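Side-chain contacts in biliverdin reductase (PDB 5B3T), which catalyses the NAD(P)H-dependent reduction of biliverdin, the open-chain tetrapyrrole of haem degradation, probably yielding bilirubin: residues K116-Q119 / L120-K124; V294-Y297 / L298-K302. All blocks are in the same frame, centred on the assembly; numbering follows the deposited sequence.

Contact 1: K116-Q119 / L120-K124; sequences KLQQ and LAREK
Gln118 and Arg122, one helical turn apart, run side by side with their ends pointing the same way. Gln118 CG sits 3.5 Å above one face of the Arg122 guanidinium, offset toward the rim, while the amide end, CD foremost at 3.1 Å, comes up against Arg122 NH2. With the amide and guanidinium planes 34° apart, this is a skewed overlap rather than a bonded pair; Gln118 OE1 instead takes a hydrogen bond from Lys115 NZ.

Gln119 approaches Arg122 differently. Its CG stands anti to the backbone N (chi1 180°) and the chain bends at chi2 (56°), which places the amide group next to both the Arg122 guanidinium and the Glu123 carboxylate. An alanine here would remove the amide that lies between the two and would probably leave the ends of Arg122 and Glu123 without a neighbour to pack against, freer to turn.

The scaffold is helix 111-124, the crossover of a Rossmann beta-alpha-beta unit between strands 100-104 and 128-131. Its buried side carries Leu117 and Ala121, both resting on Leu128, while Leu120 and Ala121 meet Leu95 of helix 87-96.

Four i to i+4 backbone bonds carry the helix through this stretch. Leu120 N donates to Lys116 O at 3.0 Å, and Ala121 N to Leu117 O at 3.0 Å. Arg122 N reaches Gln118 O at 3.2 Å, and Glu123 N reaches Gln119 O at 2.9 Å.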
# COMPACT_ATOMS: atom_id res chain seq x y z
N LYS A 116 10.58 -14.48 4.53
CA LYS A 116 10.26 -15.85 4.14
C LYS A 116 9.62 -15.89 2.76
O LYS A 116 9.88 -16.81 1.97
CB LYS A 116 9.34 -16.49 5.18
CG LYS A 116 8.99 -17.94 4.90
CD LYS A 116 8.07 -18.50 5.99
CE LYS A 116 7.73 -19.95 5.73
NZ LYS A 116 6.86 -20.52 6.81
N LEU A 117 8.80 -14.89 2.44
CA LEU A 117 8.22 -14.80 1.10
C LEU A 117 9.29 -14.49 0.05
O LEU A 117 9.26 -15.03 -1.05
CB LEU A 117 7.13 -13.73 1.06
CG LEU A 117 5.85 -13.99 1.86
CD1 LEU A 117 4.95 -12.76 1.83
CD2 LEU A 117 5.13 -15.19 1.29
N GLN A 118 10.22 -13.59 0.39
CA GLN A 118 11.28 -13.24 -0.54
C GLN A 118 12.14 -14.45 -0.87
O GLN A 118 12.46 -14.71 -2.04
CB GLN A 118 12.13 -12.12 0.06
CG GLN A 118 13.35 -11.72 -0.75
CD GLN A 118 14.27 -10.79 0.02
OE1 GLN A 118 14.53 -11.01 1.20
NE2 GLN A 118 14.76 -9.76 -0.65
N GLN A 119 12.53 -15.22 0.15
CA GLN A 119 13.32 -16.42 -0.07
C GLN A 119 12.54 -17.46 -0.88
O GLN A 119 13.10 -18.10 -1.77
CB GLN A 119 13.76 -17.00 1.27
CG GLN A 119 14.60 -18.27 1.17
CD GLN A 119 15.84 -18.10 0.31
OE1 GLN A 119 16.09 -18.88 -0.60
NE2 GLN A 119 16.62 -17.06 0.60
N LEU A 120 11.25 -17.63 -0.57
CA LEU A 120 10.44 -18.62 -1.27
C LEU A 120 10.31 -18.29 -2.75
O LEU A 120 10.40 -19.18 -3.60
CB LEU A 120 9.07 -18.73 -0.61
CG LEU A 120 8.05 -19.63 -1.32
CD1 LEU A 120 8.53 -21.07 -1.34
CD2 LEU A 120 6.68 -19.52 -0.65
N ALA A 121 10.10 -17.02 -3.07
CA ALA A 121 10.00 -16.63 -4.47
C ALA A 121 11.31 -16.87 -5.21
O ALA A 121 11.30 -17.31 -6.37
CB ALA A 121 9.58 -15.16 -4.58
N ARG A 122 12.44 -16.60 -4.56
CA ARG A 122 13.73 -16.92 -5.15
C ARG A 122 13.86 -18.41 -5.39
O ARG A 122 14.25 -18.85 -6.48
CB ARG A 122 14.87 -16.43 -4.26
CG ARG A 122 15.01 -14.92 -4.12
CD ARG A 122 16.45 -14.57 -3.76
NE ARG A 122 16.56 -13.36 -2.95
CZ ARG A 122 16.72 -13.35 -1.63
NH1 ARG A 122 16.77 -14.50 -0.97
NH2 ARG A 122 16.82 -12.21 -0.98
N GLU A 123 13.55 -19.22 -4.37
CA GLU A 123 13.71 -20.66 -4.48
C GLU A 123 12.82 -21.25 -5.57
O GLU A 123 13.21 -22.23 -6.22
CB GLU A 123 13.41 -21.32 -3.13
CG GLU A 123 14.58 -21.28 -2.16
CD GLU A 123 14.18 -21.59 -0.73
OE1 GLU A 123 12.98 -21.79 -0.47
OE2 GLU A 123 15.08 -21.63 0.14
N LYS A 124 11.65 -20.66 -5.80
CA LYS A 124 10.76 -21.10 -6.87
C LYS A 124 11.02 -20.39 -8.19
O LYS A 124 10.40 -20.75 -9.19
CB LYS A 124 9.30 -20.90 -6.45
CG LYS A 124 8.92 -21.55 -5.13
CD LYS A 124 9.13 -23.05 -5.17
CE LYS A 124 7.80 -23.79 -5.13
NZ LYS A 124 6.93 -23.44 -6.29

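Contact 2: V294-Y297 / L298-K302; sequences VLDY and LTTGK
Asp296 OD2 and Lys302 NZ form a salt bridge of 2.7 Å across the end of a helix. The lysine, bent at chi3 (-46°), brings its ammonium in from above the carboxylate plane. The other oxygen, Asp296 OD1, is engaged by a salt bridge to Arg37, so both carboxylate oxygens have a cationic partner.

Two carbonyls in the last turn each accept a backbone amide and a threonine hydroxyl. Leu295 O is 2.7 Å from Thr299 OG1 and 3.0 Å from Thr299 N, the two donors arriving from opposite faces of its plane. Asp296 O receives Thr300 N at 2.8 Å, nearly in line with the carbonyl, and Thr300 OG1 at 2.9 Å from above the plane; Thr299 N and Gly301 N add weak bonds to it. Both hydroxyls fold back because each OG1 stands between the backbone N and the carbonyl carbon, and Thr300 OG1 also accepts a weak bond from Lys302 N.

Gly301 is the first residue to leave the helix; its phi of 77° would press a side chain against the preceding carbonyl. Its amide still donates to Tyr297 O (2.8 Å), and Lys302 O lies at the edge of the Tyr297 ring.

Leu298 CD2 packs against Tyr297 CD2 at 3.8 Å, and its CD1 lies alongside Val294 CG1. Toward the Rossmann sheet, Val294 touches Val102 and Leu298 touches His100, both on strand 100-104, while Leu295 and Leu298 rest on Val14 of strand 14-19.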
# COMPACT_ATOMS: atom_id res chain seq x y z
N VAL A 294 5.87 -4.92 -15.20
CA VAL A 294 5.75 -6.32 -14.80
C VAL A 294 5.61 -7.21 -16.02
O VAL A 294 6.26 -8.25 -16.13
CB VAL A 294 4.57 -6.49 -13.82
CG1 VAL A 294 4.20 -7.96 -13.68
CG2 VAL A 294 4.92 -5.89 -12.46
N LEU A 295 4.75 -6.81 -16.96
CA LEU A 295 4.61 -7.57 -18.20
C LEU A 295 5.94 -7.64 -18.95
O LEU A 295 6.30 -8.68 -19.49
CB LEU A 295 3.53 -6.93 -19.07
CG LEU A 295 2.12 -7.14 -18.51
CD1 LEU A 295 1.07 -6.42 -19.33
CD2 LEU A 295 1.81 -8.62 -18.42
N ASP A 296 6.68 -6.53 -18.97
CA ASP A 296 8.01 -6.52 -19.59
C ASP A 296 8.90 -7.58 -18.96
O ASP A 296 9.52 -8.39 -19.67
CB ASP A 296 8.65 -5.14 -19.45
CG ASP A 296 8.66 -4.36 -20.77
OD1 ASP A 296 7.59 -3.92 -21.24
OD2 ASP A 296 9.77 -4.16 -21.32
N TYR A 297 8.97 -7.61 -17.63
CA TYR A 297 9.83 -8.58 -16.96
C TYR A 297 9.42 -10.01 -17.30
O TYR A 297 10.27 -10.85 -17.59
CB TYR A 297 9.79 -8.37 -15.44
CG TYR A 297 10.51 -9.46 -14.70
CD1 TYR A 297 11.90 -9.53 -14.70
CD2 TYR A 297 9.81 -10.46 -14.03
CE1 TYR A 297 12.56 -10.53 -14.04
CE2 TYR A 297 10.46 -11.46 -13.37
CZ TYR A 297 11.84 -11.50 -13.38
OH TYR A 297 12.50 -12.50 -12.72
N LEU A 298 8.12 -10.29 -17.27
CA LEU A 298 7.67 -11.67 -17.47
C LEU A 298 7.86 -12.15 -18.90
O LEU A 298 8.06 -13.35 -19.12
CB LEU A 298 6.20 -11.80 -17.05
CG LEU A 298 5.91 -11.52 -15.58
CD1 LEU A 298 4.42 -11.57 -15.28
CD2 LEU A 298 6.66 -12.50 -14.69
N THR A 299 7.81 -11.25 -19.88
CA THR A 299 7.88 -11.65 -21.28
C THR A 299 9.27 -11.50 -21.89
O THR A 299 9.61 -12.26 -22.81
CB THR A 299 6.88 -10.84 -22.12
OG1 THR A 299 7.14 -9.44 -21.98
CG2 THR A 299 5.46 -11.14 -21.69
N THR A 300 10.09 -10.56 -21.41
CA THR A 300 11.43 -10.38 -21.95
C THR A 300 12.53 -10.49 -20.90
O THR A 300 13.71 -10.44 -21.26
CB THR A 300 11.56 -9.02 -22.66
OG1 THR A 300 11.61 -7.98 -21.68
CG2 THR A 300 10.39 -8.79 -23.59
N GLY A 301 12.18 -10.62 -19.62
CA GLY A 301 13.20 -10.70 -18.59
C GLY A 301 13.84 -9.38 -18.22
O GLY A 301 14.76 -9.37 -17.39
N LYS A 302 13.38 -8.27 -18.79
CA LYS A 302 13.94 -6.98 -18.43
C LYS A 302 13.67 -6.70 -16.95
O LYS A 302 12.50 -6.68 -16.54
CB LYS A 302 13.37 -5.84 -19.28
CG LYS A 302 13.73 -4.47 -18.71
CD LYS A 302 12.88 -3.35 -19.28
CE LYS A 302 12.76 -3.47 -20.78
NZ LYS A 302 11.87 -2.42 -21.34

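In the fold
Contact 1 comes first along the chain, on helix 111-124, and closes well before contact 2 opens at the C-terminal end of helix 283-300. Their centres are about 19 Å apart and their nearest atoms about 8 Å, so they do not touch. Contact 1 belongs to the NAD-binding Rossmann part of the sequence, contact 2 to the C-terminal alpha/beta part, yet both belong to the surroundings of the same five-stranded parallel sheet. Strand 100-104 leads into the helix of contact 1 and also receives side chains from contact 2; Leu127 and Leu128 similarly meet contact 2 and contact 1 respectively. The end of helix 283-300, from the later sequence, thus lies against strands 14-19 and 100-104 of that sheet.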